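Putative S41 protease (Bacteroides fragilis NCTC 9343, PDB 3K50) is of unknown function but, as a putative member of peptidase family S41, probably cleaves peptide bonds as a serine protease. Local coordinates at residues N225-D230 and T247-A252; M255-A260 and N313-V318; V308-N313 and S358-G363. All blocks are in the same frame, centred on the assembly; numbering follows the deposited sequence. Where two conformers were deposited one is given.

Interaction 1: N225-D230 and T247-A252; sequences NEFVLD and TMLAPA
Leu249 CD2 stands over the middle of the Phe227 ring, 3.7 Å from its centroid and only 7° off the ring normal, so a CH-pi interaction forms with the methyl almost equally far from all six ring carbons. The nearest of them, Phe227 CD1, is 3.7 Å from Leu249 CD2. The two side chains cross at about a right angle, the leucine arriving end-on over the ring.

Purely aliphatic contact comes from the other branch of the same leucine: Leu249 CD1 reaches Leu229 CD2 at 4.1 Å. Phe227 and Leu229 leave the same side of strand 226-230, which places Leu229 CB at the edge of the Phe227 ring, in its plane. With CG of Leu229 trans to its backbone N (chi1 176°), the isobutyl end extends toward Leu249. The forked end of Leu249 thus spans two residues of one strand face.

Phe216 and Phe219 of helix 207-221 also pack on Phe227, the latter edge-to-face. The arrangement is that of a helix end laid on a sheet through apolar side chains, here the buried layer between helix 239-249 and the mixed sheet of the ClpP/crotonase-like S41 domain.

Interaction 2: M255-A260 and N313-V318; sequences MNQLLA and NPYMKV
The carbonyl oxygen Leu258 O receives the phenolic hydroxyl of Tyr315 in a short hydrogen bond, 2.6 Å from Tyr315 OH. It ties the start of strand 258-263, in an antiparallel sheet of the peptidase domain, to the connection that leads from helix 304-312 into strand 317-322 of the mixed sheet. That connection is part of the beta-alpha-beta crossover running from strand 292-297 through the helix to its parallel neighbour 317-322.

The hydroxyl lies in the carbonyl plane, on a lone pair of Leu258 O, with a C=O...donor angle of 144°. Two ring carbons follow it in: Tyr315 CZ and Tyr315 CE2 each lie 3.2 Å from Leu258 O. A side chain therefore tethers the start of a strand by its backbone; the bond uses the carbonyl of Leu258, whose side chain ends pointing away from Tyr315.

Tyr315 holds its CG opposite the carbonyl carbon and beside the backbone N (chi1 -71°), a setting that sends the ring out from the connection toward segment 255-260. Phe277 meets the ring edge-to-face, and Ala354 also touches this side chain. Phe277 thus touches the tyrosine ring with its side chain and pairs by its backbone with Asn256 and Gln257, the residues just before Leu258. A little farther on, Leu259 and Ala260 both face Leu275 in a classic beta bulge.

Gln257 lies at the margin of the contact. Its chain is extended beyond CG, and its terminal amide comes up to the edge of the ring, the two planes 74° apart. Nearer the backbone, Gln257 CB lies 3.8 Å from Tyr315 OH.

Interaction 3: V308-N313 and S358-G363; sequences VINCLN and SDYATG
Helix 304-312 of the S41 peptidase domain meets here the loop between strands 342-352 and 368-369, and the meeting point is the amide of Asn310, set against the ring of Tyr360 and beside Ser358. Asn310 CG lies 3.5 Å from Tyr360 CE1, and Asn310 CB is nearly as close to the same carbon. The side chains cross at about a right angle, with amide and ring planes 47° apart. Trans to its own backbone N (chi1 -173°), CG of Asn310 is carried off the helix toward the loop, where Asn310 ND2 comes within 3.8 Å of Ser358 CA.

Both ends of the buried amide are satisfied. Asn310 ND2 donates to Lys357 O, just ahead of the segment, and to a water at 2.9 Å that in turn donates to Tyr360 OH. Asn310 OD1 accepts from a second water, 2.9 Å away, and that water takes the N-H of Asp359. Two water bridges and a direct bond to the backbone thus fix which way round the amide sits.

The loop has its own order. Asp359 is the centre of an inverse gamma turn. A type II beta turn from Tyr360 to Gly363 follows, closed by the bond between Gly363 N and Tyr360 O, 2.8 Å long. Phe364 stacks on the Tyr360 ring, and a glycerol, probably from the crystallisation liquor, is hydrogen-bonded to Gly363 O and Thr362 OG1.

Followed from the N terminus, the chain first closes interaction 1, where helix 239-249 returns to strand 226-230 after 16 intervening residues. Only then does interaction 2 open, in the loop leading into strand 258-263, the next strand after that helix. Segment 255-260 waits 52 residues for 313-318, and before that loop closes, interaction 3 has begun at 308-313; the two therefore cross, sharing Asn313. Interaction 3 ends last, at 358-363. The three are also physically joined: Leu249 CD1 lies 4.2 Å from Leu312 CD1, and Leu259 O lies 3.3 Å from Cys311 SG. Together they link strand 226-230, helices 239-249 and 304-312, the start of strand 258-263 and loop 358-363 within the S41 domain.

Interaction 1: N225-D230 and T247-A252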
loop_
_atom_site.group_PDB
_atom_site.type_symbol
_atom_site.label_atom_id
_atom_site.label_comp_id
_atom_site.label_asym_id
_atom_site.label_seq_id
_atom_site.Cartn_x
_atom_site.Cartn_y
_atom_site.Cartn_z
ATOM N N ASN A 225 -21.823 -7.683 -8.397
ATOM C CA ASN A 225 -21.566 -7.838 -9.839
ATOM C C ASN A 225 -20.668 -6.720 -10.399
ATOM O O ASN A 225 -20.394 -6.701 -11.576
ATOM C CB ASN A 225 -22.867 -7.944 -10.647
ATOM C CG ASN A 225 -23.902 -6.944 -10.225
ATOM O OD1 ASN A 225 -23.625 -5.721 -10.141
ATOM N ND2 ASN A 225 -25.136 -7.442 -9.945
ATOM N N GLU A 226 -20.218 -5.807 -9.546
ATOM C CA GLU A 226 -19.206 -4.801 -9.911
ATOM C C GLU A 226 -18.272 -4.711 -8.699
ATOM O O GLU A 226 -18.652 -5.095 -7.601
ATOM C CB GLU A 226 -19.778 -3.406 -10.242
ATOM C CG GLU A 226 -20.693 -3.324 -11.448
ATOM C CD GLU A 226 -20.058 -3.440 -12.829
ATOM O OE1 GLU A 226 -18.839 -3.231 -13.049
ATOM O OE2 GLU A 226 -20.848 -3.654 -13.757
ATOM N N PHE A 227 -17.067 -4.181 -8.891
ATOM C CA PHE A 227 -16.082 -4.161 -7.792
ATOM C C PHE A 227 -15.079 -2.976 -7.859
ATOM O O PHE A 227 -14.493 -2.644 -8.897
ATOM C CB PHE A 227 -15.351 -5.511 -7.751
ATOM C CG PHE A 227 -14.719 -5.849 -6.425
ATOM C CD1 PHE A 227 -13.508 -5.286 -6.035
ATOM C CD2 PHE A 227 -15.299 -6.781 -5.591
ATOM C CE1 PHE A 227 -12.929 -5.601 -4.820
ATOM C CE2 PHE A 227 -14.721 -7.115 -4.392
ATOM C CZ PHE A 227 -13.553 -6.528 -3.984
ATOM N N VAL A 228 -14.914 -2.330 -6.710
ATOM C CA VAL A 228 -13.953 -1.258 -6.536
ATOM C C VAL A 228 -12.924 -1.736 -5.489
ATOM O O VAL A 228 -13.260 -1.907 -4.310
ATOM C CB VAL A 228 -14.613 0.018 -6.063
ATOM C CG1 VAL A 228 -13.569 1.104 -5.852
ATOM C CG2 VAL A 228 -15.686 0.457 -7.060
ATOM N N LEU A 229 -11.713 -2.030 -5.947
ATOM C CA LEU A 229 -10.598 -2.444 -5.088
ATOM C C LEU A 229 -9.707 -1.199 -4.807
ATOM O O LEU A 229 -9.027 -0.697 -5.702
ATOM C CB LEU A 229 -9.809 -3.544 -5.785
ATOM C CG LEU A 229 -8.535 -4.096 -5.138
ATOM C CD1 LEU A 229 -8.819 -4.890 -3.917
ATOM C CD2 LEU A 229 -7.748 -4.977 -6.206
ATOM N N ASP A 230 -9.723 -0.726 -3.556
ATOM C CA ASP A 230 -9.027 0.484 -3.154
ATOM C C ASP A 230 -7.618 0.119 -2.641
ATOM O O ASP A 230 -7.446 -0.370 -1.533
ATOM C CB ASP A 230 -9.918 1.212 -2.109
ATOM C CG ASP A 230 -9.447 2.596 -1.777
ATOM O OD1 ASP A 230 -8.298 2.948 -2.104
ATOM O OD2 ASP A 230 -10.251 3.370 -1.196
ATOM N N THR A 247 -7.398 -14.587 -7.802
ATOM C CA THR A 247 -8.151 -15.797 -8.044
ATOM C C THR A 247 -9.626 -15.528 -7.708
ATOM O O THR A 247 -10.528 -15.992 -8.387
ATOM C CB THR A 247 -7.495 -16.989 -7.260
ATOM O OG1 THR A 247 -6.222 -17.340 -7.883
ATOM C CG2 THR A 247 -8.427 -18.249 -7.184
HETATM N N MSE A 248 -9.860 -14.723 -6.676
HETATM C CA MSE A 248 -11.218 -14.490 -6.216
HETATM C C MSE A 248 -11.966 -13.388 -7.001
HETATM O O MSE A 248 -13.203 -13.362 -6.987
HETATM C CB MSE A 248 -11.228 -14.250 -4.702
HETATM C CG MSE A 248 -10.895 -15.485 -3.847
HETATM SE SE MSE A 248 -11.245 -15.440 -1.961
HETATM C CE MSE A 248 -10.142 -13.996 -1.543
ATOM N N LEU A 249 -11.256 -12.519 -7.712
ATOM C CA LEU A 249 -11.904 -11.460 -8.515
ATOM C C LEU A 249 -12.202 -11.917 -9.928
ATOM O O LEU A 249 -13.175 -11.487 -10.513
ATOM C CB LEU A 249 -11.007 -10.214 -8.610
ATOM C CG LEU A 249 -10.731 -9.406 -7.359
ATOM C CD1 LEU A 249 -9.515 -8.458 -7.448
ATOM C CD2 LEU A 249 -12.064 -8.582 -7.073
ATOM N N ALA A 250 -11.420 -12.870 -10.431
ATOM C CA ALA A 250 -11.413 -13.174 -11.840
ATOM C C ALA A 250 -12.691 -13.795 -12.394
ATOM O O ALA A 250 -13.487 -14.389 -11.640
ATOM C CB ALA A 250 -10.261 -14.098 -12.139
ATOM N N PRO A 251 -12.873 -13.702 -13.716
ATOM C CA PRO A 251 -13.982 -14.461 -14.282
ATOM C C PRO A 251 -13.755 -15.937 -13.998
ATOM O O PRO A 251 -12.616 -16.454 -14.130
ATOM C CB PRO A 251 -13.842 -14.225 -15.790
ATOM C CG PRO A 251 -13.022 -12.972 -15.934
ATOM C CD PRO A 251 -12.129 -12.926 -14.743
ATOM N N ALA A 252 -14.828 -16.624 -13.678
ATOM C CA ALA A 252 -14.836 -18.040 -13.342
ATOM C C ALA A 252 -14.284 -18.937 -14.469
ATOM O O ALA A 252 -13.654 -19.961 -14.214
ATOM C CB ALA A 252 -16.284 -18.434 -12.969
#

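Interaction 2: M255-A260 and N313-V318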
loop_
_atom_site.group_PDB
_atom_site.type_symbol
_atom_site.label_atom_id
_atom_site.label_comp_id
_atom_site.label_asym_id
_atom_site.label_seq_id
_atom_site.Cartn_x
_atom_site.Cartn_y
_atom_site.Cartn_z
HETATM N N MSE A 255 -10.262 -20.026 -14.246
HETATM C CA MSE A 255 -9.629 -20.849 -13.271
HETATM C C MSE A 255 -8.619 -21.745 -13.951
HETATM O O MSE A 255 -8.905 -22.311 -15.015
HETATM C CB MSE A 255 -10.637 -21.688 -12.504
HETATM C CG MSE A 255 -11.618 -20.886 -11.622
HETATM SE SE MSE A 255 -10.654 -19.744 -10.296
HETATM C CE MSE A 255 -10.682 -18.085 -11.169
ATOM N N ASN A 256 -7.443 -21.839 -13.310
ATOM C CA ASN A 256 -6.324 -22.701 -13.704
ATOM C C ASN A 256 -5.462 -22.142 -14.816
ATOM O O ASN A 256 -4.458 -22.725 -15.143
ATOM C CB ASN A 256 -6.758 -24.141 -14.019
ATOM C CG ASN A 256 -7.433 -24.833 -12.849
ATOM O OD1 ASN A 256 -8.471 -25.491 -13.004
ATOM N ND2 ASN A 256 -6.805 -24.770 -11.710
ATOM N N GLN A 257 -5.823 -20.980 -15.344
ATOM C CA GLN A 257 -5.004 -20.305 -16.342
ATOM C C GLN A 257 -3.817 -19.623 -15.675
ATOM O O GLN A 257 -3.856 -19.310 -14.490
ATOM C CB GLN A 257 -5.889 -19.331 -17.157
ATOM C CG GLN A 257 -6.980 -20.160 -17.941
ATOM C CD GLN A 257 -7.786 -19.394 -18.958
ATOM O OE1 GLN A 257 -9.004 -19.608 -19.103
ATOM N NE2 GLN A 257 -7.144 -18.526 -19.654
ATOM N N LEU A 258 -2.768 -19.366 -16.454
ATOM C CA LEU A 258 -1.570 -18.711 -15.945
ATOM C C LEU A 258 -1.831 -17.256 -15.486
ATOM O O LEU A 258 -2.464 -16.490 -16.180
ATOM C CB LEU A 258 -0.443 -18.720 -17.023
ATOM C CG LEU A 258 0.248 -20.092 -17.265
ATOM C CD1 LEU A 258 1.078 -20.003 -18.573
ATOM C CD2 LEU A 258 1.112 -20.601 -16.046
ATOM N N LEU A 259 -1.335 -16.904 -14.306
ATOM C CA LEU A 259 -1.528 -15.592 -13.755
ATOM C C LEU A 259 -0.217 -14.804 -13.735
ATOM O O LEU A 259 -0.180 -13.638 -14.065
ATOM C CB LEU A 259 -2.065 -15.681 -12.333
ATOM C CG LEU A 259 -2.219 -14.320 -11.633
ATOM C CD1 LEU A 259 -3.367 -13.532 -12.236
ATOM C CD2 LEU A 259 -2.356 -14.557 -10.112
ATOM N N ALA A 260 0.832 -15.425 -13.226
ATOM C CA ALA A 260 2.142 -14.781 -13.098
ATOM C C ALA A 260 3.279 -15.753 -13.262
ATOM O O ALA A 260 3.188 -16.938 -12.856
ATOM C CB ALA A 260 2.269 -14.035 -11.762
ATOM N N ASN A 313 -4.911 -7.532 -16.034
ATOM C CA ASN A 313 -5.090 -6.821 -17.347
ATOM C C ASN A 313 -5.437 -7.679 -18.553
ATOM O O ASN A 313 -6.348 -7.322 -19.305
ATOM C CB ASN A 313 -3.859 -5.933 -17.726
ATOM C CG ASN A 313 -4.026 -4.459 -17.304
ATOM O OD1 ASN A 313 -5.153 -3.991 -17.202
ATOM N ND2 ASN A 313 -2.908 -3.709 -17.133
ATOM N N PRO A 314 -4.677 -8.750 -18.799
ATOM C CA PRO A 314 -4.967 -9.634 -19.951
ATOM C C PRO A 314 -6.257 -10.431 -19.873
ATOM O O PRO A 314 -6.699 -10.944 -20.885
ATOM C CB PRO A 314 -3.809 -10.640 -19.923
ATOM C CG PRO A 314 -2.766 -10.024 -19.094
ATOM C CD PRO A 314 -3.432 -9.144 -18.124
ATOM N N TYR A 315 -6.840 -10.549 -18.684
ATOM C CA TYR A 315 -7.998 -11.407 -18.492
ATOM C C TYR A 315 -9.342 -10.737 -18.220
ATOM O O TYR A 315 -10.347 -11.426 -18.187
ATOM C CB TYR A 315 -7.727 -12.305 -17.300
ATOM C CG TYR A 315 -6.706 -13.345 -17.570
ATOM C CD1 TYR A 315 -7.030 -14.454 -18.337
ATOM C CD2 TYR A 315 -5.397 -13.237 -17.067
ATOM C CE1 TYR A 315 -6.077 -15.441 -18.609
ATOM C CE2 TYR A 315 -4.424 -14.222 -17.364
ATOM C CZ TYR A 315 -4.798 -15.333 -18.096
ATOM O OH TYR A 315 -3.902 -16.323 -18.367
HETATM N N MSE A 316 -9.324 -9.447 -17.930
HETATM C CA MSE A 316 -10.524 -8.723 -17.575
HETATM C C MSE A 316 -10.245 -7.231 -17.820
HETATM O O MSE A 316 -9.092 -6.839 -18.125
HETATM C CB MSE A 316 -10.964 -9.073 -16.120
HETATM C CG MSE A 316 -10.069 -8.665 -15.040
HETATM SE SE MSE A 316 -10.516 -9.340 -13.247
HETATM C CE MSE A 316 -12.384 -8.699 -12.743
ATOM N N LYS A 317 -11.323 -6.438 -17.798
ATOM C CA LYS A 317 -11.251 -4.996 -17.943
ATOM C C LYS A 317 -10.913 -4.410 -16.578
ATOM O O LYS A 317 -11.676 -4.559 -15.560
ATOM C CB LYS A 317 -12.595 -4.418 -18.467
ATOM C CG LYS A 317 -12.557 -2.878 -18.711
ATOM C CD LYS A 317 -13.930 -2.379 -19.262
ATOM C CE LYS A 317 -14.040 -0.860 -19.448
ATOM N NZ LYS A 317 -15.501 -0.479 -19.560
ATOM N N VAL A 318 -9.760 -3.774 -16.522
ATOM C CA VAL A 318 -9.226 -3.199 -15.301
ATOM C C VAL A 318 -9.243 -1.674 -15.514
ATOM O O VAL A 318 -8.643 -1.195 -16.456
ATOM C CB VAL A 318 -7.781 -3.682 -15.041
ATOM C CG1 VAL A 318 -7.221 -3.043 -13.769
ATOM C CG2 VAL A 318 -7.736 -5.159 -14.910
#

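Interaction 3: V308-N313 and S358-G363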
loop_
_atom_site.group_PDB
_atom_site.type_symbol
_atom_site.label_atom_id
_atom_site.label_comp_id
_atom_site.label_asym_id
_atom_site.label_seq_id
_atom_site.Cartn_x
_atom_site.Cartn_y
_atom_site.Cartn_z
ATOM N N VAL A 308 -1.041 -7.082 -9.323
ATOM C CA VAL A 308 -2.429 -7.404 -9.467
ATOM C C VAL A 308 -2.983 -6.731 -10.687
ATOM O O VAL A 308 -3.720 -7.330 -11.483
ATOM C CB VAL A 308 -3.252 -6.962 -8.211
ATOM C CG1 VAL A 308 -4.741 -7.069 -8.515
ATOM C CG2 VAL A 308 -2.816 -7.791 -7.023
ATOM N N ILE A 309 -2.643 -5.486 -10.860
ATOM C CA ILE A 309 -3.072 -4.766 -12.058
ATOM C C ILE A 309 -2.499 -5.396 -13.319
ATOM O O ILE A 309 -3.220 -5.669 -14.283
ATOM C CB ILE A 309 -2.665 -3.250 -12.032
ATOM C CG1 ILE A 309 -3.358 -2.530 -10.847
ATOM C CG2 ILE A 309 -2.929 -2.599 -13.391
ATOM C CD1 ILE A 309 -2.727 -1.110 -10.506
ATOM N N ASN A 310 -1.202 -5.608 -13.338
ATOM C CA ASN A 310 -0.580 -6.156 -14.540
ATOM C C ASN A 310 -1.116 -7.545 -15.001
ATOM O O ASN A 310 -1.236 -7.815 -16.198
ATOM C CB ASN A 310 0.948 -6.273 -14.306
ATOM C CG ASN A 310 1.682 -6.681 -15.567
ATOM O OD1 ASN A 310 1.492 -6.043 -16.609
ATOM N ND2 ASN A 310 2.507 -7.774 -15.493
ATOM N N CYS A 311 -1.278 -8.439 -14.023
ATOM C CA CYS A 311 -1.701 -9.817 -14.187
ATOM C C CYS A 311 -3.168 -10.013 -14.425
ATOM O O CYS A 311 -3.553 -10.953 -15.129
ATOM C CB CYS A 311 -1.256 -10.616 -12.971
ATOM S SG CYS A 311 0.610 -10.675 -12.985
ATOM N N LEU A 312 -4.005 -9.156 -13.853
ATOM C CA LEU A 312 -5.418 -9.181 -14.244
ATOM C C LEU A 312 -5.718 -8.516 -15.616
ATOM O O LEU A 312 -6.696 -8.912 -16.274
ATOM C CB LEU A 312 -6.297 -8.540 -13.205
ATOM C CG LEU A 312 -6.346 -9.252 -11.872
ATOM C CD1 LEU A 312 -7.233 -8.409 -10.975
ATOM C CD2 LEU A 312 -6.861 -10.692 -12.054
ATOM N N ASN A 313 -4.911 -7.532 -16.034
ATOM C CA ASN A 313 -5.090 -6.821 -17.347
ATOM C C ASN A 313 -5.437 -7.679 -18.553
ATOM O O ASN A 313 -6.348 -7.322 -19.305
ATOM C CB ASN A 313 -3.859 -5.933 -17.726
ATOM C CG ASN A 313 -4.026 -4.459 -17.304
ATOM O OD1 ASN A 313 -5.153 -3.991 -17.202
ATOM N ND2 ASN A 313 -2.908 -3.709 -17.133
ATOM N N SER A 358 5.774 -7.126 -18.070
ATOM C CA SER A 358 5.762 -6.361 -16.814
ATOM C C SER A 358 6.264 -4.968 -17.194
ATOM O O SER A 358 7.083 -4.373 -16.526
ATOM C CB SER A 358 6.637 -6.999 -15.736
ATOM O OG SER A 358 7.961 -7.276 -16.160
ATOM N N ASP A 359 5.728 -4.456 -18.283
ATOM C CA ASP A 359 6.269 -3.293 -18.887
ATOM C C ASP A 359 5.548 -1.991 -18.414
ATOM O O ASP A 359 4.931 -1.293 -19.199
ATOM C CB ASP A 359 6.259 -3.556 -20.405
ATOM C CG ASP A 359 7.185 -4.747 -20.818
ATOM O OD1 ASP A 359 7.361 -5.772 -20.072
ATOM O OD2 ASP A 359 7.764 -4.655 -21.925
ATOM N N TYR A 360 5.652 -1.729 -17.103
ATOM C CA TYR A 360 5.090 -0.574 -16.422
ATOM C C TYR A 360 6.150 0.157 -15.609
ATOM O O TYR A 360 5.839 0.735 -14.567
ATOM C CB TYR A 360 3.901 -0.950 -15.491
ATOM C CG TYR A 360 4.097 -2.118 -14.551
ATOM C CD1 TYR A 360 3.933 -3.417 -15.008
ATOM C CD2 TYR A 360 4.291 -1.921 -13.175
ATOM C CE1 TYR A 360 4.053 -4.469 -14.179
ATOM C CE2 TYR A 360 4.450 -2.987 -12.318
ATOM C CZ TYR A 360 4.269 -4.260 -12.820
ATOM O OH TYR A 360 4.408 -5.351 -12.013
ATOM N N ALA A 361 7.373 0.205 -16.135
ATOM C CA ALA A 361 8.417 1.045 -15.573
ATOM C C ALA A 361 7.812 2.455 -15.467
ATOM O O ALA A 361 7.056 2.876 -16.321
ATOM C CB ALA A 361 9.642 1.046 -16.502
ATOM N N THR A 362 8.107 3.147 -14.390
ATOM C CA THR A 362 7.587 4.502 -14.078
ATOM C C THR A 362 6.126 4.535 -13.609
ATOM O O THR A 362 5.642 5.584 -13.167
ATOM C CB THR A 362 7.839 5.616 -15.205
ATOM O OG1 THR A 362 6.780 5.637 -16.171
ATOM C CG2 THR A 362 9.208 5.446 -15.882
ATOM N N GLY A 363 5.445 3.389 -13.634
ATOM C CA GLY A 363 4.105 3.271 -13.091
ATOM C C GLY A 363 2.979 3.114 -14.097
ATOM O O GLY A 363 3.152 3.357 -15.309
HETATM O O HOH W 1 3.366 -8.275 -12.792
HETATM O O HOH W 2 3.067 -5.473 -18.955
#